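Local coordinates for heme-binding protein A (Haemophilus parasuis 29755, PDB 3TPA), which probably binds glutathione in the periplasm as the solute-binding protein of an ABC-type uptake system, and is named for heme binding, at residues A[11-16]-A[239-244]; A[277-282]-A[437-442]; A[42-47]-A[152-157]. The protein carries 1 engineered substitution. All blocks are in the same frame, centred on the assembly; numbering follows the deposited sequence.

From the N terminus, 11-16 comes first and pairs with 239-244, so contact 1 closes a loop of 222 residues. Contact 3 lies wholly within that loop: 42-47 meets 152-157 after 104 intervening residues. Contact 2 follows in series, with 277-282 closing on 437-442. No two contacts cross. Contact 1 joins the N-terminal strand 9-14 to the edge strand 243-244 of a mixed sheet. Contact 3 sets helix 153-156 against the edge strand 44-46 of an antiparallel sheet. Contact 2 ties two loops beyond strand 261-276 and helix 420-427. The centres of contacts 1 and 2 are about 46 Å apart, on opposite sides of the chain's centre.

Contact 1: A[11-16]-A[239-244]; sequences VNCIAT and GECDVI
Cys-13 and Cys-241 are joined by a disulfide, SG to SG 2.0 Å, with a chi3 of -93°. Both sulfurs stand beside their own backbone N, with chi1 of -66° and -70°. The bond lies next to a short parallel strand pairing, in which Asn-12 is opposite Val-243 and Cys-13 opposite Ile-244. Val-11 O accepts two backbone bonds, from Asp-242 N at 2.8 Å and from Val-243 N at a longer 3.3 Å. Both donors lie in the carbonyl plane. Cys-13 N donates to Val-243 O at 2.9 Å. Val-11 N is taken by a side chain instead: Asp-242 OD2 receives it at 2.8 Å, almost straight, on its anti lone pair. The same OD2 forms a salt bridge with Arg-493, which probably favours the charged carboxylate. Cys-13 O meets the CA-H of Ile-244, with 3.4 Å from O to CA. On the Asn-12 side of the sheet, OD1 of that residue lies 3.6 Å from Val-243 CB, and both side chains touch Phe-507. On its other edge, strand 9-14 bonds through Asn-12 and Ile-14 to strand 220-225. Gly-239 ends helix 229-237 in a Schellman motif, and the chain then turns into the edge strand. The result is a parallel strand pairing at the edge of the mixed sheet, with a disulfide just before the edge strand, in a family 5 extracellular solute-binding protein.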
# COMPACT_ATOMS: atom_id res chain seq x y z
N VAL A 11 -11.26 -8.92 -20.58
CA VAL A 11 -10.66 -10.13 -20.02
C VAL A 11 -9.42 -9.79 -19.19
O VAL A 11 -8.42 -9.30 -19.72
CB VAL A 11 -10.33 -11.17 -21.12
CG1 VAL A 11 -9.61 -12.38 -20.53
CG2 VAL A 11 -11.60 -11.60 -21.85
N ASN A 12 -9.50 -10.04 -17.89
CA ASN A 12 -8.41 -9.74 -16.95
C ASN A 12 -7.73 -11.04 -16.57
O ASN A 12 -8.32 -11.88 -15.90
CB ASN A 12 -8.96 -9.01 -15.71
CG ASN A 12 -7.85 -8.58 -14.71
OD1 ASN A 12 -6.69 -8.44 -15.05
ND2 ASN A 12 -8.25 -8.38 -13.47
N CYS A 13 -6.49 -11.21 -17.01
CA CYS A 13 -5.81 -12.49 -16.80
C CYS A 13 -4.90 -12.40 -15.62
O CYS A 13 -3.90 -11.67 -15.64
CB CYS A 13 -5.00 -12.88 -18.04
SG CYS A 13 -6.02 -13.23 -19.47
N ILE A 14 -5.24 -13.14 -14.57
CA ILE A 14 -4.56 -13.06 -13.30
C ILE A 14 -3.82 -14.34 -12.93
O ILE A 14 -4.21 -15.44 -13.31
CB ILE A 14 -5.54 -12.68 -12.18
CG1 ILE A 14 -6.72 -13.64 -12.18
CG2 ILE A 14 -6.02 -11.25 -12.39
CD1 ILE A 14 -7.65 -13.46 -11.00
N ALA A 15 -2.75 -14.18 -12.16
CA ALA A 15 -1.84 -15.29 -11.85
C ALA A 15 -2.43 -16.31 -10.88
O ALA A 15 -2.19 -17.51 -11.02
CB ALA A 15 -0.53 -14.76 -11.32
N THR A 16 -3.18 -15.85 -9.88
CA THR A 16 -3.72 -16.78 -8.89
C THR A 16 -5.20 -16.52 -8.59
O THR A 16 -5.69 -15.41 -8.76
CB THR A 16 -2.92 -16.73 -7.58
OG1 THR A 16 -3.00 -15.41 -7.04
CG2 THR A 16 -1.44 -17.08 -7.84
N GLY A 239 -4.19 -10.64 -27.87
CA GLY A 239 -5.50 -10.09 -27.58
C GLY A 239 -6.45 -11.07 -26.91
O GLY A 239 -7.65 -10.85 -26.88
N GLU A 240 -5.91 -12.17 -26.39
CA GLU A 240 -6.73 -13.14 -25.65
C GLU A 240 -6.81 -12.74 -24.18
O GLU A 240 -7.55 -13.33 -23.39
CB GLU A 240 -6.19 -14.56 -25.81
CG GLU A 240 -6.43 -15.12 -27.20
CD GLU A 240 -5.37 -16.12 -27.64
OE1 GLU A 240 -4.95 -16.98 -26.83
OE2 GLU A 240 -4.95 -16.05 -28.81
N CYS A 241 -6.00 -11.74 -23.83
CA CYS A 241 -6.07 -11.06 -22.54
C CYS A 241 -6.08 -9.57 -22.83
O CYS A 241 -5.40 -9.10 -23.75
CB CYS A 241 -4.85 -11.40 -21.68
SG CYS A 241 -4.76 -13.09 -21.05
N ASP A 242 -6.86 -8.82 -22.04
CA ASP A 242 -6.82 -7.36 -22.14
C ASP A 242 -5.90 -6.73 -21.10
O ASP A 242 -5.34 -5.66 -21.33
CB ASP A 242 -8.22 -6.79 -22.02
CG ASP A 242 -9.10 -7.18 -23.17
OD1 ASP A 242 -8.72 -6.88 -24.32
OD2 ASP A 242 -10.14 -7.82 -22.94
N VAL A 243 -5.76 -7.39 -19.95
CA VAL A 243 -4.89 -6.91 -18.88
C VAL A 243 -4.21 -8.13 -18.30
O VAL A 243 -4.82 -9.18 -18.23
CB VAL A 243 -5.71 -6.25 -17.72
CG1 VAL A 243 -4.79 -5.51 -16.72
CG2 VAL A 243 -6.80 -5.33 -18.24
N ILE A 244 -2.96 -7.99 -17.85
CA ILE A 244 -2.32 -9.07 -17.10
C ILE A 244 -1.69 -8.53 -15.82
O ILE A 244 -1.39 -7.34 -15.71
CB ILE A 244 -1.23 -9.80 -17.93
CG1 ILE A 244 -0.06 -8.85 -18.23
CG2 ILE A 244 -1.83 -10.38 -19.21
CD1 ILE A 244 1.19 -9.56 -18.75

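Contact 2: A[277-282]-A[437-442]; sequences NTTKPE and YSRWTD
Thr-278 meets Ser-438 where a type I beta turn, Asn-277 to Lys-280, packs against the loop before helix 443-453. Asn-277 also forms an Asx turn through its OD1. The turns follow strand 261-276 of the solute-binding fold. One backbone hydrogen bond crosses the contact: Thr-278 N donates to Ser-438 O at 2.9 Å, in the carbonyl plane. Thr-278 OG1 also lies 2.9 Å from Ser-438 O. Its chi1 of 72° brings the hydroxyl to the same oxygen that Thr-278 N uses.

Within the turn, Asn-277 OD1 accepts from Thr-279 N and from Thr-279 OG1, the latter at 2.7 Å. Both donors come from the same face of the amide plane. Asn-277 ND2 bonds to Phe-405 O, so both ends of the amide are held.

The apolar contacts are made by methyl and methylene groups. Thr-278 CG2 lies 4.2 Å from Trp-440 CB, while the indole ring lies on the far side of CB and meets Phe-445 edge-to-face. Arg-439 runs beside Asn-277, and its NH2 bonds to Arg-401 O. Arg-439 CB and CD lie against Thr-279 CG2, with CD at 3.9 Å from that methyl.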
# COMPACT_ATOMS: atom_id res chain seq x y z
N ASN A 277 21.71 0.00 12.48
CA ASN A 277 21.37 -0.00 13.89
C ASN A 277 22.15 1.08 14.61
O ASN A 277 23.32 0.89 14.92
CB ASN A 277 21.71 -1.35 14.48
CG ASN A 277 21.31 -1.46 15.92
OD1 ASN A 277 21.06 -0.46 16.59
ND2 ASN A 277 21.24 -2.69 16.41
N THR A 278 21.51 2.21 14.88
CA THR A 278 22.22 3.35 15.44
C THR A 278 22.61 3.22 16.93
O THR A 278 23.09 4.18 17.53
CB THR A 278 21.44 4.65 15.25
OG1 THR A 278 20.30 4.65 16.10
CG2 THR A 278 20.96 4.77 13.81
N THR A 279 22.42 2.03 17.51
CA THR A 279 22.88 1.78 18.88
C THR A 279 24.17 0.98 18.89
O THR A 279 24.75 0.75 19.94
CB THR A 279 21.85 1.02 19.73
OG1 THR A 279 21.64 -0.30 19.18
CG2 THR A 279 20.53 1.79 19.79
N LYS A 280 24.61 0.54 17.71
CA LYS A 280 25.88 -0.17 17.60
C LYS A 280 27.03 0.81 17.70
O LYS A 280 26.90 1.97 17.31
CB LYS A 280 25.95 -0.94 16.28
CG LYS A 280 25.03 -2.15 16.24
CD LYS A 280 25.55 -3.29 17.10
CE LYS A 280 24.87 -4.59 16.70
NZ LYS A 280 25.53 -5.77 17.31
N PRO A 281 28.17 0.36 18.24
CA PRO A 281 29.27 1.28 18.58
C PRO A 281 29.66 2.22 17.43
O PRO A 281 29.65 3.43 17.63
CB PRO A 281 30.41 0.33 18.94
CG PRO A 281 29.70 -0.88 19.48
CD PRO A 281 28.47 -1.02 18.64
N GLU A 282 30.00 1.68 16.27
CA GLU A 282 30.46 2.53 15.16
C GLU A 282 29.30 3.21 14.44
O GLU A 282 29.38 4.38 14.04
CB GLU A 282 31.29 1.70 14.17
CG GLU A 282 32.64 1.24 14.70
CD GLU A 282 32.53 -0.02 15.55
OE1 GLU A 282 31.63 -0.84 15.29
OE2 GLU A 282 33.34 -0.19 16.48
N TYR A 437 13.55 0.11 12.79
CA TYR A 437 14.66 -0.83 12.87
C TYR A 437 15.95 -0.13 13.28
O TYR A 437 16.70 -0.64 14.11
CB TYR A 437 14.87 -1.50 11.52
CG TYR A 437 13.79 -2.47 11.11
CD1 TYR A 437 12.82 -2.89 11.99
CD2 TYR A 437 13.78 -3.01 9.83
CE1 TYR A 437 11.85 -3.79 11.62
CE2 TYR A 437 12.81 -3.91 9.44
CZ TYR A 437 11.85 -4.31 10.35
OH TYR A 437 10.89 -5.22 9.96
N SER A 438 16.19 1.04 12.70
CA SER A 438 17.42 1.80 12.99
C SER A 438 17.53 2.28 14.45
O SER A 438 18.63 2.54 14.93
CB SER A 438 17.55 3.01 12.04
OG SER A 438 16.65 4.04 12.40
N ARG A 439 16.40 2.39 15.13
CA ARG A 439 16.37 2.86 16.53
C ARG A 439 16.70 4.33 16.67
O ARG A 439 16.93 4.82 17.78
CB ARG A 439 17.33 2.06 17.43
CG ARG A 439 17.16 0.54 17.33
CD ARG A 439 17.26 -0.08 18.74
NE ARG A 439 16.55 -1.35 18.78
CZ ARG A 439 15.99 -1.86 19.85
NH1 ARG A 439 16.05 -1.23 21.01
NH2 ARG A 439 15.37 -3.02 19.76
N TRP A 440 16.71 5.05 15.56
CA TRP A 440 17.02 6.47 15.60
C TRP A 440 15.83 7.27 16.09
O TRP A 440 14.68 6.95 15.79
CB TRP A 440 17.43 6.97 14.22
CG TRP A 440 17.68 8.47 14.15
CD1 TRP A 440 18.80 9.14 14.59
CD2 TRP A 440 16.82 9.46 13.59
NE1 TRP A 440 18.65 10.50 14.36
CE2 TRP A 440 17.46 10.71 13.74
CE3 TRP A 440 15.56 9.41 12.98
CZ2 TRP A 440 16.88 11.89 13.30
CZ3 TRP A 440 14.98 10.60 12.55
CH2 TRP A 440 15.64 11.82 12.73
N THR A 441 16.11 8.32 16.87
CA THR A 441 15.08 9.24 17.34
C THR A 441 15.67 10.64 17.44
O THR A 441 16.87 10.80 17.66
CB THR A 441 14.52 8.86 18.74
OG1 THR A 441 15.45 9.27 19.75
CG2 THR A 441 14.28 7.36 18.85
N ASP A 442 14.82 11.65 17.28
CA ASP A 442 15.23 13.03 17.45
C ASP A 442 14.05 13.84 17.97
O ASP A 442 12.94 13.73 17.44
CB ASP A 442 15.75 13.61 16.13
CG ASP A 442 16.04 15.08 16.23
OD1 ASP A 442 17.13 15.43 16.72
OD2 ASP A 442 15.17 15.88 15.85

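Contact 3: A[42-47]-A[152-157]; sequences RLVEFK and PFITTV
Strand 44-46 passes helix 153-156 and Val-157 with no direct hydrogen bond between the segments, the CA atoms of Val-44 and Val-157 lying 6.5 Å apart. Val-157 is the main apolar partner. Its CG1, anti to the backbone N at chi1 171°, touches Leu-43 CB at 3.6 Å and lies near Leu-43 CD1. Val-44 comes to the same methyl at about a right angle to the Val-157 side chain. Val-44 CG2 also reaches Ile-154, 3.6 Å from its carbonyl O and 4.2 Å from its CD1. Trp-61 and Val-53 of strand 53-63 pack on both Val-44 and Ile-154. Phe-46 brings the far end of its ring, CZ and CE1, against Thr-155, and the two side chains cross at about a right angle. Phe-46 CZ is 3.5 Å from Thr-155 O, and CE1 lies near Thr-155 CB. Thr-155 OG1 turns back to its own helix and donates to Pro-152 O at 2.7 Å.

The polar link is one water. It accepts from Leu-43 N and donates to Val-157 O at 2.7 Å. The same carbonyl oxygen has Arg-42 CB and CG against it. The Arg-42 chain bends at chi2 and chi3, which carries the guanidinium away from the helix to a salt bridge with Glu-45. The hydrogen bonds from Arg-42 NE and NH2 to Glu-45 OE2 are weak. Arg-42 N donates to Glu-45 OE1 from above the carboxylate plane, and Arg-42 NH1 bonds to Ser-36 O.

No salt bridge crosses the contact. Apolar fit therefore holds 42-47 to the helical segment 152-157, and the water satisfies Leu-43 N and Val-157 O.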
# COMPACT_ATOMS: atom_id res chain seq x y z
N ARG A 42 -16.69 2.88 -0.92
CA ARG A 42 -16.31 3.36 0.40
C ARG A 42 -16.96 4.71 0.64
O ARG A 42 -17.51 5.30 -0.27
CB ARG A 42 -14.78 3.52 0.49
CG ARG A 42 -14.00 2.24 0.80
CD ARG A 42 -14.19 1.13 -0.23
NE ARG A 42 -13.78 1.55 -1.57
CZ ARG A 42 -14.04 0.86 -2.67
NH1 ARG A 42 -14.68 -0.29 -2.57
NH2 ARG A 42 -13.65 1.31 -3.85
N LEU A 43 -16.90 5.20 1.88
CA LEU A 43 -17.48 6.50 2.24
C LEU A 43 -16.91 7.60 1.34
O LEU A 43 -17.67 8.36 0.73
CB LEU A 43 -17.24 6.82 3.72
CG LEU A 43 -18.19 6.11 4.70
CD1 LEU A 43 -17.74 6.31 6.14
CD2 LEU A 43 -19.63 6.63 4.51
N VAL A 44 -15.59 7.67 1.26
CA VAL A 44 -14.90 8.51 0.27
C VAL A 44 -13.94 7.62 -0.53
O VAL A 44 -13.51 6.58 -0.05
CB VAL A 44 -14.12 9.66 0.95
CG1 VAL A 44 -15.05 10.47 1.85
CG2 VAL A 44 -12.92 9.12 1.76
N GLU A 45 -13.62 8.03 -1.76
CA GLU A 45 -12.82 7.20 -2.66
C GLU A 45 -11.60 7.98 -3.12
O GLU A 45 -11.66 9.19 -3.23
CB GLU A 45 -13.63 6.82 -3.90
CG GLU A 45 -15.03 6.31 -3.62
CD GLU A 45 -15.05 4.84 -3.30
OE1 GLU A 45 -16.13 4.22 -3.39
OE2 GLU A 45 -13.97 4.31 -2.96
N PHE A 46 -10.50 7.29 -3.44
CA PHE A 46 -9.33 7.99 -3.98
C PHE A 46 -9.62 8.50 -5.40
O PHE A 46 -10.14 7.76 -6.22
CB PHE A 46 -8.11 7.07 -4.01
CG PHE A 46 -7.59 6.68 -2.65
CD1 PHE A 46 -6.86 7.58 -1.89
CD2 PHE A 46 -7.80 5.41 -2.15
CE1 PHE A 46 -6.38 7.22 -0.65
CE2 PHE A 46 -7.31 5.04 -0.91
CZ PHE A 46 -6.60 5.95 -0.16
N LYS A 47 -9.30 9.75 -5.69
CA LYS A 47 -9.39 10.23 -7.06
C LYS A 47 -8.50 9.33 -7.91
O LYS A 47 -7.48 8.85 -7.42
CB LYS A 47 -8.92 11.70 -7.17
CG LYS A 47 -9.88 12.71 -6.56
CD LYS A 47 -9.39 14.15 -6.74
CE LYS A 47 -10.46 15.17 -6.36
NZ LYS A 47 -11.62 15.17 -7.31
N PRO A 152 -4.43 11.52 8.57
CA PRO A 152 -4.47 10.44 7.57
C PRO A 152 -5.74 9.60 7.62
O PRO A 152 -6.03 8.86 6.68
CB PRO A 152 -3.27 9.58 7.97
CG PRO A 152 -2.33 10.53 8.61
CD PRO A 152 -3.22 11.45 9.41
N PHE A 153 -6.49 9.70 8.70
CA PHE A 153 -7.72 8.93 8.84
C PHE A 153 -8.67 9.07 7.64
O PHE A 153 -9.28 8.09 7.23
CB PHE A 153 -8.46 9.29 10.13
CG PHE A 153 -9.71 8.48 10.34
CD1 PHE A 153 -9.62 7.12 10.61
CD2 PHE A 153 -10.97 9.06 10.22
CE1 PHE A 153 -10.77 6.35 10.77
CE2 PHE A 153 -12.12 8.29 10.38
CZ PHE A 153 -12.02 6.94 10.66
N ILE A 154 -8.81 10.27 7.10
CA ILE A 154 -9.67 10.46 5.92
C ILE A 154 -9.26 9.54 4.75
O ILE A 154 -10.10 8.97 4.04
CB ILE A 154 -9.78 11.95 5.48
CG1 ILE A 154 -10.99 12.14 4.55
CG2 ILE A 154 -8.49 12.46 4.79
CD1 ILE A 154 -12.29 11.61 5.13
N THR A 155 -7.95 9.36 4.55
CA THR A 155 -7.51 8.43 3.50
C THR A 155 -7.70 6.97 3.91
O THR A 155 -7.99 6.12 3.08
CB THR A 155 -6.07 8.69 3.02
OG1 THR A 155 -5.19 8.71 4.13
CG2 THR A 155 -5.98 10.04 2.32
N THR A 156 -7.57 6.67 5.20
CA THR A 156 -7.87 5.31 5.65
C THR A 156 -9.31 4.90 5.30
O THR A 156 -9.56 3.76 4.92
CB THR A 156 -7.59 5.15 7.16
OG1 THR A 156 -6.21 5.42 7.40
CG2 THR A 156 -7.94 3.73 7.64
N VAL A 157 -10.24 5.85 5.41
CA VAL A 157 -11.66 5.61 5.13
C VAL A 157 -11.92 5.20 3.68
O VAL A 157 -12.94 4.56 3.38
CB VAL A 157 -12.50 6.86 5.48
CG1 VAL A 157 -13.93 6.72 5.00
CG2 VAL A 157 -12.46 7.10 6.98
O HOH W 1 -15.49 3.73 3.79